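Local coordinates for extracellular solute-binding protein, family 1 (Trichodesmium erythraeum IMS101, PDB 6G7N) that binds ferric iron and probably serves as the iron-binding component of an ABC transporter for iron uptake, at residues W95-Y107 / F220-S234. Sequence-based numbering, arbitrary orientation.
Sequences WFGFSKRARVIMY and FFPNQNGRGTHVNIS. With DAL (D-alanine), chain C.
Phe220 and Ile105 open the contact as an antiparallel hydrogen-bonded pair, Phe220 N giving to Ile105 O at 2.8 Å and Ile105 N returning the bond to Phe220 O. Phe221 then lies alongside Val104, the two side chains pointing the same way, with CD1 of the ring 3.6 Å from Val104 CG1. Pro222 CG meets the end of Ile105, 3.8 Å from its CD1, before residues 223–228 loop away through a type I turn. Thr229 brings the chain back, its OG1 tied to Pro222 O and its CG2 set against Ala102 CB. From His230, whose carbonyl takes Arg103 N almost head-on (C=O...N 164°), pairing resumes and Val231 packs on Ala102 and the CG of Lys100. Asn232 and Arg101 exchange two backbone bonds, and Asn232 OD1 folds back onto Ile233 N at 2.8 Å. Ile233 CD1 touches both Gly97 CA and CZ3 of the Trp95 ring. Phe98 and Ser99 both face Ser234, a classic beta bulge, and both give their N-H to its carbonyl O. Arg101 holds CG between its backbone N and carbonyl carbon (chi1 58°); with bends at chi2 and chi3, this lays CD over the Asn232 carbonyl group and sends NH1 to D-alanine O (2.9 Å, 163°), while Glu270 forms a salt bridge with the same nitrogen. Replacing Arg101 by alanine is likely to leave that ligand oxygen without its cationic partner and take from Glu270 its salt bridge, though Ser99 OG would still hold its other oxygen. The paired strands of this solute-binding protein thus carry to the ferric site an arginine that probably offsets part of the negative charge of ligand and Glu270.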
# COMPACT_ATOMS: atom_id res chain seq x y z
N TRP A 95 -0.67 -13.25 7.39
CA TRP A 95 -0.86 -11.83 7.53
C TRP A 95 -2.14 -11.47 6.78
O TRP A 95 -2.64 -12.23 5.95
CB TRP A 95 0.36 -11.01 7.03
CG TRP A 95 0.90 -11.42 5.71
CD1 TRP A 95 2.01 -12.21 5.53
CD2 TRP A 95 0.40 -11.12 4.40
NE1 TRP A 95 2.22 -12.43 4.19
CE2 TRP A 95 1.23 -11.79 3.48
CE3 TRP A 95 -0.71 -10.38 3.91
CZ2 TRP A 95 1.00 -11.76 2.12
CZ3 TRP A 95 -0.94 -10.37 2.56
CH2 TRP A 95 -0.10 -11.03 1.68
N PHE A 96 -2.60 -10.26 7.07
CA PHE A 96 -3.95 -9.81 6.69
C PHE A 96 -3.92 -8.32 6.43
O PHE A 96 -3.31 -7.57 7.18
CB PHE A 96 -4.93 -10.08 7.86
CG PHE A 96 -4.98 -11.53 8.29
CD1 PHE A 96 -4.04 -12.03 9.19
CD2 PHE A 96 -5.89 -12.42 7.73
CE1 PHE A 96 -4.02 -13.37 9.54
CE2 PHE A 96 -5.85 -13.77 8.07
CZ PHE A 96 -4.92 -14.23 8.97
N GLY A 97 -4.65 -7.89 5.40
CA GLY A 97 -4.85 -6.46 5.19
C GLY A 97 -5.96 -5.88 6.04
O GLY A 97 -7.00 -6.48 6.18
N PHE A 98 -5.70 -4.66 6.53
CA PHE A 98 -6.67 -3.93 7.34
C PHE A 98 -7.07 -2.58 6.76
O PHE A 98 -8.14 -2.08 7.09
CB PHE A 98 -6.20 -3.78 8.78
CG PHE A 98 -6.04 -5.12 9.46
CD1 PHE A 98 -7.14 -5.81 9.92
CD2 PHE A 98 -4.80 -5.71 9.61
CE1 PHE A 98 -7.00 -7.07 10.50
CE2 PHE A 98 -4.66 -6.97 10.16
CZ PHE A 98 -5.75 -7.64 10.62
N SER A 99 -6.26 -2.00 5.86
CA SER A 99 -6.71 -0.89 5.00
C SER A 99 -6.07 -1.09 3.64
O SER A 99 -5.12 -1.86 3.50
CB SER A 99 -6.46 0.50 5.60
OG SER A 99 -5.09 0.80 5.68
N LYS A 100 -6.61 -0.39 2.65
CA LYS A 100 -6.27 -0.58 1.26
C LYS A 100 -5.89 0.75 0.61
O LYS A 100 -6.52 1.78 0.85
CB LYS A 100 -7.53 -1.18 0.52
CG LYS A 100 -7.54 -1.34 -0.95
CD LYS A 100 -8.85 -2.01 -1.30
CE LYS A 100 -10.15 -1.23 -1.17
NZ LYS A 100 -11.27 -1.96 -1.83
N ARG A 101 -4.88 0.68 -0.25
CA ARG A 101 -4.43 1.81 -1.07
C ARG A 101 -4.44 1.36 -2.53
O ARG A 101 -4.36 0.20 -2.84
CB ARG A 101 -3.06 2.33 -0.63
CG ARG A 101 -1.91 1.29 -0.66
CD ARG A 101 -1.69 0.53 0.65
NE ARG A 101 -1.40 1.37 1.80
CZ ARG A 101 -0.25 2.05 1.99
NH1 ARG A 101 -0.15 2.85 3.03
NH2 ARG A 101 0.77 1.95 1.15
N ALA A 102 -4.50 2.32 -3.44
CA ALA A 102 -4.41 2.04 -4.89
C ALA A 102 -3.24 2.80 -5.48
O ALA A 102 -3.00 3.95 -5.12
CB ALA A 102 -5.70 2.47 -5.59
N ARG A 103 -2.50 2.15 -6.38
CA ARG A 103 -1.42 2.84 -7.08
C ARG A 103 -1.98 3.30 -8.42
O ARG A 103 -2.32 2.49 -9.28
CB ARG A 103 -0.15 1.98 -7.19
CG ARG A 103 1.10 2.79 -7.55
CD ARG A 103 2.37 2.18 -6.98
NE ARG A 103 3.54 3.05 -7.09
CZ ARG A 103 3.77 4.11 -6.31
NH1 ARG A 103 2.92 4.46 -5.36
NH2 ARG A 103 4.87 4.83 -6.47
N VAL A 104 -2.13 4.62 -8.54
CA VAL A 104 -2.96 5.24 -9.56
C VAL A 104 -2.14 6.16 -10.44
O VAL A 104 -1.01 6.52 -10.12
CB VAL A 104 -4.13 5.99 -8.92
CG1 VAL A 104 -4.99 5.01 -8.12
CG2 VAL A 104 -3.64 7.15 -8.05
N ILE A 105 -2.79 6.59 -11.55
CA ILE A 105 -2.20 7.61 -12.41
C ILE A 105 -2.67 8.97 -11.91
O ILE A 105 -3.88 9.27 -11.87
CB ILE A 105 -2.58 7.42 -13.88
CG1 ILE A 105 -2.02 6.09 -14.42
CG2 ILE A 105 -2.03 8.57 -14.72
CD1 ILE A 105 -2.61 5.66 -15.75
N MET A 106 -1.72 9.79 -11.50
CA MET A 106 -1.96 11.20 -11.14
C MET A 106 -1.73 12.02 -12.40
O MET A 106 -0.71 11.82 -13.09
CB MET A 106 -0.97 11.64 -10.06
CG MET A 106 -1.04 10.80 -8.78
SD MET A 106 -2.61 11.05 -7.90
CE MET A 106 -2.34 9.98 -6.47
N TYR A 107 -2.68 12.90 -12.75
CA TYR A 107 -2.57 13.63 -14.02
C TYR A 107 -2.80 15.11 -13.84
O TYR A 107 -3.58 15.55 -13.00
CB TYR A 107 -3.52 13.07 -15.08
CG TYR A 107 -4.99 13.14 -14.76
CD1 TYR A 107 -5.63 12.15 -14.03
CD2 TYR A 107 -5.77 14.23 -15.20
CE1 TYR A 107 -6.98 12.22 -13.73
CE2 TYR A 107 -7.12 14.30 -14.88
CZ TYR A 107 -7.73 13.29 -14.15
OH TYR A 107 -9.07 13.35 -13.84
N PHE A 220 -6.67 8.91 -11.57
CA PHE A 220 -7.28 8.00 -12.53
C PHE A 220 -6.98 6.56 -12.09
O PHE A 220 -5.81 6.19 -11.92
CB PHE A 220 -6.74 8.27 -13.93
CG PHE A 220 -7.39 7.46 -15.02
CD1 PHE A 220 -8.55 7.91 -15.64
CD2 PHE A 220 -6.87 6.24 -15.39
CE1 PHE A 220 -9.13 7.18 -16.66
CE2 PHE A 220 -7.47 5.49 -16.39
CZ PHE A 220 -8.60 5.96 -17.02
N PHE A 221 -8.03 5.75 -11.96
CA PHE A 221 -7.92 4.35 -11.56
C PHE A 221 -7.76 3.50 -12.82
O PHE A 221 -8.71 3.38 -13.59
CB PHE A 221 -9.18 3.94 -10.79
CG PHE A 221 -9.39 4.75 -9.53
CD1 PHE A 221 -8.57 4.59 -8.43
CD2 PHE A 221 -10.41 5.68 -9.44
CE1 PHE A 221 -8.73 5.31 -7.26
CE2 PHE A 221 -10.59 6.42 -8.28
CZ PHE A 221 -9.75 6.24 -7.19
N PRO A 222 -6.57 2.89 -13.07
CA PRO A 222 -6.37 2.28 -14.36
C PRO A 222 -7.01 0.90 -14.49
O PRO A 222 -7.36 0.23 -13.51
CB PRO A 222 -4.84 2.19 -14.47
CG PRO A 222 -4.31 3.17 -13.47
CD PRO A 222 -5.30 3.05 -12.35
N ASN A 223 -7.13 0.48 -15.75
CA ASN A 223 -7.53 -0.87 -16.14
C ASN A 223 -8.99 -1.20 -15.73
O ASN A 223 -9.35 -2.37 -15.58
CB ASN A 223 -6.56 -1.98 -15.66
CG ASN A 223 -5.15 -1.85 -16.25
OD1 ASN A 223 -4.50 -0.82 -16.11
ND2 ASN A 223 -4.68 -2.91 -16.94
N GLN A 224 -9.84 -0.18 -15.72
CA GLN A 224 -11.25 -0.38 -15.36
C GLN A 224 -12.03 -1.22 -16.34
O GLN A 224 -13.02 -1.82 -15.94
CB GLN A 224 -11.94 0.97 -15.19
CG GLN A 224 -11.40 1.74 -14.00
CD GLN A 224 -11.65 1.01 -12.71
OE1 GLN A 224 -12.82 0.87 -12.27
NE2 GLN A 224 -10.59 0.46 -12.09
N ASN A 225 -11.64 -1.21 -17.60
CA ASN A 225 -12.32 -1.98 -18.61
C ASN A 225 -11.73 -3.36 -18.78
O ASN A 225 -12.18 -4.12 -19.63
CB ASN A 225 -12.38 -1.22 -19.95
CG ASN A 225 -13.22 0.03 -19.84
OD1 ASN A 225 -14.24 0.04 -19.17
ND2 ASN A 225 -12.78 1.09 -20.47
N GLY A 226 -10.74 -3.70 -17.95
CA GLY A 226 -10.07 -4.99 -17.95
C GLY A 226 -10.02 -5.54 -16.55
O GLY A 226 -11.06 -5.72 -15.90
N ARG A 227 -8.80 -5.83 -16.08
CA ARG A 227 -8.64 -6.58 -14.84
C ARG A 227 -8.87 -5.77 -13.57
O ARG A 227 -9.01 -6.37 -12.51
CB ARG A 227 -7.28 -7.25 -14.80
CG ARG A 227 -6.10 -6.27 -14.66
CD ARG A 227 -4.78 -7.00 -14.66
NE ARG A 227 -3.65 -6.09 -14.52
CZ ARG A 227 -2.90 -5.60 -15.52
NH1 ARG A 227 -3.12 -5.95 -16.77
NH2 ARG A 227 -1.94 -4.74 -15.26
N GLY A 228 -8.86 -4.44 -13.66
CA GLY A 228 -9.02 -3.60 -12.51
C GLY A 228 -7.73 -2.97 -12.02
O GLY A 228 -6.64 -3.29 -12.49
N THR A 229 -7.86 -2.07 -11.06
CA THR A 229 -6.76 -1.29 -10.54
C THR A 229 -5.92 -2.11 -9.56
O THR A 229 -6.44 -2.93 -8.80
CB THR A 229 -7.33 -0.02 -9.87
OG1 THR A 229 -8.02 0.75 -10.85
CG2 THR A 229 -6.31 0.83 -9.18
N HIS A 230 -4.61 -1.83 -9.55
CA HIS A 230 -3.66 -2.42 -8.58
C HIS A 230 -3.91 -1.81 -7.20
O HIS A 230 -3.74 -0.59 -7.01
CB HIS A 230 -2.25 -2.13 -9.06
CG HIS A 230 -1.18 -2.56 -8.11
ND1 HIS A 230 -0.61 -3.81 -8.14
CD2 HIS A 230 -0.54 -1.88 -7.12
CE1 HIS A 230 0.35 -3.85 -7.22
NE2 HIS A 230 0.43 -2.70 -6.59
N VAL A 231 -4.31 -2.68 -6.27
CA VAL A 231 -4.49 -2.31 -4.89
C VAL A 231 -3.48 -3.02 -4.02
O VAL A 231 -2.99 -4.11 -4.32
CB VAL A 231 -5.95 -2.53 -4.41
CG1 VAL A 231 -6.89 -1.61 -5.19
CG2 VAL A 231 -6.40 -3.97 -4.49
N ASN A 232 -3.19 -2.39 -2.90
CA ASN A 232 -2.23 -2.96 -1.94
C ASN A 232 -2.72 -2.61 -0.55
O ASN A 232 -3.77 -1.97 -0.41
CB ASN A 232 -0.82 -2.44 -2.29
CG ASN A 232 0.33 -3.35 -1.86
OD1 ASN A 232 0.22 -4.12 -0.89
ND2 ASN A 232 1.48 -3.24 -2.55
N ILE A 233 -1.99 -3.07 0.49
CA ILE A 233 -2.54 -3.05 1.84
C ILE A 233 -1.59 -2.45 2.86
O ILE A 233 -0.36 -2.51 2.73
CB ILE A 233 -2.92 -4.48 2.30
CG1 ILE A 233 -1.76 -5.47 2.17
CG2 ILE A 233 -4.14 -4.96 1.54
CD1 ILE A 233 -1.97 -6.77 2.92
N SER A 234 -2.21 -1.92 3.93
CA SER A 234 -1.62 -1.81 5.25
C SER A 234 -2.09 -3.04 6.01
O SER A 234 -3.27 -3.35 5.98
CB SER A 234 -2.13 -0.56 5.99
OG SER A 234 -1.77 0.65 5.36
N DAL C . 4.42 5.75 3.75
CA DAL C . 3.59 5.76 5.01
CB DAL C . 4.39 5.18 6.17
C DAL C . 2.28 5.07 4.85
O DAL C . 1.98 4.71 3.69
OXT DAL C . 1.57 4.89 5.88